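Local coordinates for tetracycline repressor protein class G (PDB 6RX9) that represses tetracycline resistance by binding the operator sites of the resistance gene, and loses affinity for them when tetracycline binds, at residues L14-L17 against N18-M22; K29-R33 against L34-Q38. All blocks are in the same frame, centred on the assembly; numbering follows the deposited sequence.

Contact 1 (L14-L17 against N18-M22)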
ATOM      1  N   LEU A  14      -9.266  20.332  -3.083  1.00 35.15           N
ATOM      2  CA  LEU A  14      -8.408  19.899  -1.947  1.00 35.76           C
ATOM      3  C   LEU A  14      -9.072  20.283  -0.619  1.00 37.55           C
ATOM      4  O   LEU A  14      -9.134  19.414   0.271  1.00 37.84           O
ATOM      5  CB  LEU A  14      -7.016  20.521  -2.090  1.00 35.67           C
ATOM      6  CG  LEU A  14      -6.112  19.865  -3.134  1.00 34.80           C
ATOM      7  CD1 LEU A  14      -4.886  20.723  -3.402  1.00 35.32           C
ATOM      8  CD2 LEU A  14      -5.697  18.467  -2.703  1.00 34.03           C
ATOM      9  N   GLU A  15      -9.564  21.521  -0.492  1.00 39.94           N
ATOM     10  CA  GLU A  15     -10.273  22.006   0.726  1.00 42.13           C
ATOM     11  C   GLU A  15     -11.504  21.125   0.975  1.00 42.06           C
ATOM     12  O   GLU A  15     -11.717  20.727   2.133  1.00 42.39           O
ATOM     13  CB  GLU A  15     -10.677  23.476   0.590  1.00 44.57           C
ATOM     14  CG  GLU A  15      -9.493  24.423   0.620  1.00 46.19           C
ATOM     15  CD  GLU A  15      -9.824  25.899   0.764  1.00 49.06           C
ATOM     16  OE1 GLU A  15     -11.017  26.264   0.664  1.00 50.59           O
ATOM     17  OE2 GLU A  15      -8.879  26.685   0.972  1.00 51.41           O
ATOM     18  N   LEU A  16     -12.263  20.826  -0.085  1.00 41.53           N
ATOM     19  CA  LEU A  16     -13.506  20.011  -0.035  1.00 41.85           C
ATOM     20  C   LEU A  16     -13.157  18.578   0.386  1.00 40.76           C
ATOM     21  O   LEU A  16     -13.859  18.035   1.259  1.00 41.28           O
ATOM     22  CB  LEU A  16     -14.177  20.047  -1.412  1.00 42.01           C
ATOM     23  CG  LEU A  16     -15.591  19.475  -1.493  1.00 43.17           C
ATOM     24  CD1 LEU A  16     -16.481  20.028  -0.386  1.00 44.99           C
ATOM     25  CD2 LEU A  16     -16.203  19.767  -2.857  1.00 43.28           C
ATOM     26  N   LEU A  17     -12.101  18.003  -0.198  1.00 39.09           N
ATOM     27  CA  LEU A  17     -11.605  16.639   0.126  1.00 38.32           C
ATOM     28  C   LEU A  17     -11.368  16.517   1.639  1.00 39.35           C
ATOM     29  O   LEU A  17     -11.811  15.511   2.222  1.00 38.62           O
ATOM     30  CB  LEU A  17     -10.322  16.363  -0.664  1.00 36.97           C
ATOM     31  CG  LEU A  17      -9.593  15.066  -0.319  1.00 35.99           C
ATOM     32  CD1 LEU A  17     -10.501  13.858  -0.504  1.00 35.88           C
ATOM     33  CD2 LEU A  17      -8.333  14.921  -1.158  1.00 35.10           C
ATOM     34  N   ASN A  18     -10.691  17.497   2.246  1.00 40.58           N
ATOM     35  CA  ASN A  18     -10.395  17.523   3.706  1.00 42.52           C
ATOM     36  C   ASN A  18     -11.701  17.593   4.508  1.00 44.79           C
ATOM     37  O   ASN A  18     -11.764  16.960   5.577  1.00 45.55           O
ATOM     38  CB  ASN A  18      -9.473  18.680   4.096  1.00 43.21           C
ATOM     39  CG  ASN A  18      -8.007  18.306   4.105  1.00 42.72           C
ATOM     40  OD1 ASN A  18      -7.653  17.133   4.227  1.00 41.73           O
ATOM     41  ND2 ASN A  18      -7.145  19.301   3.991  1.00 44.01           N
ATOM     42  N   GLU A  19     -12.699  18.331   4.012  1.00 46.18           N
ATOM     43  CA  GLU A  19     -13.977  18.581   4.732  1.00 48.15           C
ATOM     44  C   GLU A  19     -14.851  17.320   4.740  1.00 47.92           C
ATOM     45  O   GLU A  19     -15.417  17.025   5.810  1.00 49.44           O
ATOM     46  CB  GLU A  19     -14.727  19.764   4.117  1.00 49.69           C
ATOM     47  CG  GLU A  19     -14.141  21.109   4.509  1.00 51.19           C
ATOM     48  CD  GLU A  19     -14.857  22.317   3.932  1.00 52.65           C
ATOM     49  OE1 GLU A  19     -16.095  22.257   3.780  1.00 53.94           O
ATOM     50  OE2 GLU A  19     -14.172  23.320   3.640  1.00 53.23           O
ATOM     51  N   VAL A  20     -14.988  16.623   3.605  1.00 46.41           N
ATOM     52  CA  VAL A  20     -16.036  15.570   3.410  1.00 46.65           C
ATOM     53  C   VAL A  20     -15.411  14.215   3.051  1.00 45.02           C
ATOM     54  O   VAL A  20     -16.102  13.195   3.236  1.00 44.75           O
ATOM     55  CB  VAL A  20     -17.083  15.997   2.362  1.00 47.33           C
ATOM     56  CG1 VAL A  20     -17.707  17.340   2.710  1.00 48.54           C
ATOM     57  CG2 VAL A  20     -16.521  16.014   0.948  1.00 46.25           C
ATOM     58  N   GLY A  21     -14.174  14.189   2.547  1.00 43.24           N
ATOM     59  CA  GLY A  21     -13.468  12.941   2.206  1.00 42.47           C
ATOM     60  C   GLY A  21     -13.743  12.489   0.781  1.00 42.20           C
ATOM     61  O   GLY A  21     -14.622  13.080   0.117  1.00 42.55           O
ATOM     62  N   MET A  22     -13.018  11.454   0.354  1.00 42.07           N
ATOM     63  CA  MET A  22     -12.956  10.915  -1.032  1.00 42.32           C
ATOM     64  C   MET A  22     -14.329  10.385  -1.471  1.00 42.85           C
ATOM     65  O   MET A  22     -14.716  10.622  -2.634  1.00 41.68           O
ATOM     66  CB  MET A  22     -11.926   9.783  -1.065  1.00 43.04           C
ATOM     67  CG  MET A  22     -11.695   9.154  -2.414  1.00 43.79           C
ATOM     68  SD  MET A  22     -10.563   7.752  -2.219  1.00 44.92           S
ATOM     69  CE  MET A  22     -10.344   7.259  -3.927  1.00 44.50           C
TER

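Contact 2 (K29-R33 against L34-Q38)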
ATOM      1  N   LYS A  29     -20.778  18.976  -6.172  1.00 42.29           N
ATOM      2  CA  LYS A  29     -20.435  19.673  -4.900  1.00 42.82           C
ATOM      3  C   LYS A  29     -19.278  20.648  -5.147  1.00 41.78           C
ATOM      4  O   LYS A  29     -19.300  21.751  -4.559  1.00 42.29           O
ATOM      5  CB  LYS A  29     -20.099  18.657  -3.804  1.00 43.40           C
ATOM      6  CG  LYS A  29     -21.306  17.940  -3.213  1.00 45.37           C
ATOM      7  CD  LYS A  29     -20.936  16.833  -2.254  1.00 45.93           C
ATOM      8  CE  LYS A  29     -22.142  16.105  -1.702  1.00 47.67           C
ATOM      9  NZ  LYS A  29     -21.742  14.966  -0.845  1.00 47.85           N
ATOM     10  N   LEU A  30     -18.319  20.267  -5.998  1.00 40.17           N
ATOM     11  CA  LEU A  30     -17.152  21.112  -6.367  1.00 39.52           C
ATOM     12  C   LEU A  30     -17.641  22.380  -7.082  1.00 40.53           C
ATOM     13  O   LEU A  30     -17.229  23.479  -6.671  1.00 40.71           O
ATOM     14  CB  LEU A  30     -16.199  20.300  -7.250  1.00 38.08           C
ATOM     15  CG  LEU A  30     -14.928  21.021  -7.699  1.00 37.56           C
ATOM     16  CD1 LEU A  30     -14.250  21.724  -6.534  1.00 37.77           C
ATOM     17  CD2 LEU A  30     -13.970  20.046  -8.365  1.00 36.57           C
ATOM     18  N   ALA A  31     -18.488  22.227  -8.106  1.00 41.63           N
ATOM     19  CA  ALA A  31     -19.055  23.344  -8.903  1.00 43.25           C
ATOM     20  C   ALA A  31     -19.744  24.342  -7.966  1.00 45.36           C
ATOM     21  O   ALA A  31     -19.512  25.560  -8.125  1.00 46.19           O
ATOM     22  CB  ALA A  31     -20.012  22.817  -9.946  1.00 43.75           C
ATOM     23  N   GLU A  32     -20.546  23.834  -7.022  1.00 47.22           N
ATOM     24  CA  GLU A  32     -21.305  24.635  -6.022  1.00 49.94           C
ATOM     25  C   GLU A  32     -20.322  25.455  -5.175  1.00 49.98           C
ATOM     26  O   GLU A  32     -20.557  26.669  -5.013  1.00 50.58           O
ATOM     27  CB  GLU A  32     -22.163  23.714  -5.152  1.00 51.44           C
ATOM     28  CG  GLU A  32     -23.017  24.447  -4.130  1.00 54.39           C
ATOM     29  CD  GLU A  32     -23.891  23.557  -3.259  1.00 56.06           C
ATOM     30  OE1 GLU A  32     -23.539  22.373  -3.076  1.00 56.39           O
ATOM     31  OE2 GLU A  32     -24.926  24.051  -2.762  1.00 58.79           O
ATOM     32  N   ARG A  33     -19.261  24.812  -4.674  1.00 49.05           N
ATOM     33  CA  ARG A  33     -18.208  25.433  -3.823  1.00 49.38           C
ATOM     34  C   ARG A  33     -17.523  26.570  -4.596  1.00 49.01           C
ATOM     35  O   ARG A  33     -17.262  27.625  -3.982  1.00 49.82           O
ATOM     36  CB  ARG A  33     -17.207  24.363  -3.368  1.00 49.10           C
ATOM     37  CG  ARG A  33     -16.008  24.890  -2.589  1.00 49.83           C
ATOM     38  CD  ARG A  33     -16.390  25.709  -1.370  1.00 52.09           C
ATOM     39  NE  ARG A  33     -17.262  24.979  -0.457  1.00 53.16           N
ATOM     40  CZ  ARG A  33     -16.856  24.123   0.479  1.00 53.33           C
ATOM     41  NH1 ARG A  33     -17.751  23.525   1.248  1.00 54.43           N
ATOM     42  NH2 ARG A  33     -15.569  23.858   0.646  1.00 52.38           N
ATOM     43  N   LEU A  34     -17.255  26.370  -5.891  1.00 47.64           N
ATOM     44  CA  LEU A  34     -16.582  27.362  -6.776  1.00 47.76           C
ATOM     45  C   LEU A  34     -17.544  28.499  -7.151  1.00 49.40           C
ATOM     46  O   LEU A  34     -17.051  29.536  -7.640  1.00 49.97           O
ATOM     47  CB  LEU A  34     -16.070  26.650  -8.031  1.00 46.21           C
ATOM     48  CG  LEU A  34     -14.833  25.776  -7.828  1.00 44.54           C
ATOM     49  CD1 LEU A  34     -14.696  24.762  -8.953  1.00 43.41           C
ATOM     50  CD2 LEU A  34     -13.576  26.629  -7.719  1.00 44.67           C
ATOM     51  N   LYS A  35     -18.853  28.307  -6.945  1.00 50.63           N
ATOM     52  CA  LYS A  35     -19.934  29.254  -7.344  1.00 52.67           C
ATOM     53  C   LYS A  35     -19.896  29.449  -8.864  1.00 52.38           C
ATOM     54  O   LYS A  35     -20.058  30.598  -9.325  1.00 53.35           O
ATOM     55  CB  LYS A  35     -19.806  30.582  -6.591  1.00 54.46           C
ATOM     56  CG  LYS A  35     -20.053  30.486  -5.093  1.00 55.77           C
ATOM     57  CD  LYS A  35     -19.354  31.554  -4.285  1.00 57.12           C
ATOM     58  CE  LYS A  35     -19.235  31.185  -2.822  1.00 57.91           C
ATOM     59  NZ  LYS A  35     -20.542  31.265  -2.130  1.00 59.55           N
ATOM     60  N   VAL A  36     -19.692  28.355  -9.605  1.00 51.03           N
ATOM     61  CA  VAL A  36     -19.719  28.326 -11.097  1.00 51.07           C
ATOM     62  C   VAL A  36     -20.822  27.361 -11.540  1.00 51.08           C
ATOM     63  O   VAL A  36     -21.306  26.576 -10.699  1.00 51.08           O
ATOM     64  CB  VAL A  36     -18.352  27.939 -11.697  1.00 49.96           C
ATOM     65  CG1 VAL A  36     -17.266  28.925 -11.294  1.00 50.27           C
ATOM     66  CG2 VAL A  36     -17.944  26.515 -11.344  1.00 48.81           C
ATOM     67  N   GLN A  37     -21.207  27.436 -12.814  1.00 51.50           N
ATOM     68  CA  GLN A  37     -22.199  26.519 -13.429  1.00 51.51           C
ATOM     69  C   GLN A  37     -21.468  25.266 -13.919  1.00 48.95           C
ATOM     70  O   GLN A  37     -20.226  25.308 -14.049  1.00 48.11           O
ATOM     71  CB  GLN A  37     -22.970  27.248 -14.531  1.00 53.86           C
ATOM     72  CG  GLN A  37     -23.871  28.350 -13.989  1.00 56.28           C
ATOM     73  CD  GLN A  37     -24.823  27.846 -12.930  1.00 57.61           C
ATOM     74  OE1 GLN A  37     -25.482  26.821 -13.092  1.00 58.66           O
ATOM     75  NE2 GLN A  37     -24.900  28.567 -11.822  1.00 59.06           N
ATOM     76  N   GLN A  38     -22.224  24.195 -14.162  1.00 47.34           N
ATOM     77  CA  GLN A  38     -21.701  22.823 -14.398  1.00 45.42           C
ATOM     78  C   GLN A  38     -20.837  22.773 -15.655  1.00 44.30           C
ATOM     79  O   GLN A  38     -19.804  22.109 -15.641  1.00 42.72           O
ATOM     80  CB  GLN A  38     -22.856  21.826 -14.468  1.00 45.99           C
ATOM     81  CG  GLN A  38     -23.548  21.624 -13.130  1.00 46.15           C
ATOM     82  CD  GLN A  38     -24.832  20.853 -13.293  1.00 47.16           C
ATOM     83  OE1 GLN A  38     -25.927  21.383 -13.112  1.00 48.22           O
ATOM     84  NE2 GLN A  38     -24.700  19.593 -13.672  1.00 47.22           N
TER

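Contact 1 (L14-L17 against N18-M22)
L14 O takes the N-H of N18 at 3.2 Å, the first of four i to i+4 backbone bonds that carry helix 6-20 to its end. Past this bond, the N18 side chain hands its OD1 to the backbone N of R94, while Y93 packs against L14, L17 and N18. E15 O receives the N-H of E19, and the extended E19 chain passes the same oxygen: with CG anti to its own carbonyl carbon (chi1 -77°), that methylene lies 3.4 Å from E15 O. The two carboxylates do not meet; E15 OE1 and E19 OE2 stay 5.2 Å apart, and E19 OE1 forms a salt bridge with R33. L16 O is gripped twice, by V20 N at 3.0 Å and nearly in line with the C=O, and weakly by E19 N. Beside it, CG2 of V20 sits 3.4 Å from L16 O and reaches CD1 of L16 at 4.2 Å. L17 O closes the series on G21 N at 2.7 Å, a short bond bent to 132° at the hydrogen, where G21 leaves the helix with positive phi. CD1 of L17 meets the turn itself, 3.6 Å from M22 N. Each carbonyl from L14 to L17 is thus met by an N-H four residues on, while the N18 side chain and the M22 backbone N, hydrogen-bonded to R94 N and D95 OD2, join this helix end to residues 94-95.

Contact 2 (K29-R33 against L34-Q38)
This is a local contact at the C-terminal end of helix 27-34, where the last turn gives way to the short link leading into helix 38-42. Its apolar part includes two leucines one turn apart: L30 and L34 lie side by side and point the same way, their CD1 atoms 3.9 Å apart. L34 has CG anti to its own carbonyl carbon (chi1 -74°), which brings the branch back along the helix, with CG 3.5 Å from L30 O. That same oxygen accepts the N-H of L34 at 3.0 Å, in the carbonyl plane, one carbonyl thus meeting both the N-H and the CG of L34. Both leucines pack on helix 6-20, L30 against V9, A12 and A13 and L34 against A12.

Beyond L34 the chain leaves the helix. K35 takes positive phi (60°), and two bonds run back into the last turn. V36 N reaches A31 O at 3.2 Å and is nearly straight, 169° at the hydrogen; K35 N reaches E32 O at 3.1 Å from above the carbonyl plane, away from its lone pairs. V36 then turns its CG2 to within 3.7 Å of A31 O, and the same methyl lies 4.5 Å from CB of A31, an apolar touch across the cap. L41 of the following helix covers L30 and A31. Q37 stands at the N-cap position of helix 38-42, two residues after K35. A Schellman motif thus ends one helix just before the next begins, consistent with the turn of a helix-turn-helix DNA-binding motif, with helix 38-42 as its second helix.

Overall arrangement
Both contacts are helix ends in the DNA-binding domain, on successive helices, and their centres lie about 14 Å apart. Each is partly buried: L16, L17, L30 and A31 lie inside, E15, E19, E32 and K35 are exposed, but the two face different neighbours. Contact 1 ends helix 6-20 at a glycine and looks toward helix 96-102; the M22 side chain is about 9 Å from that of H100, a probable magnesium ligand. Contact 2 lies farther from the chain centre, inside the helix-turn-helix, and closes with a Schellman motif at a lysine. The E19-R33 salt bridge joins them, and L16 CD2 packs on the backbone of residues 29-30.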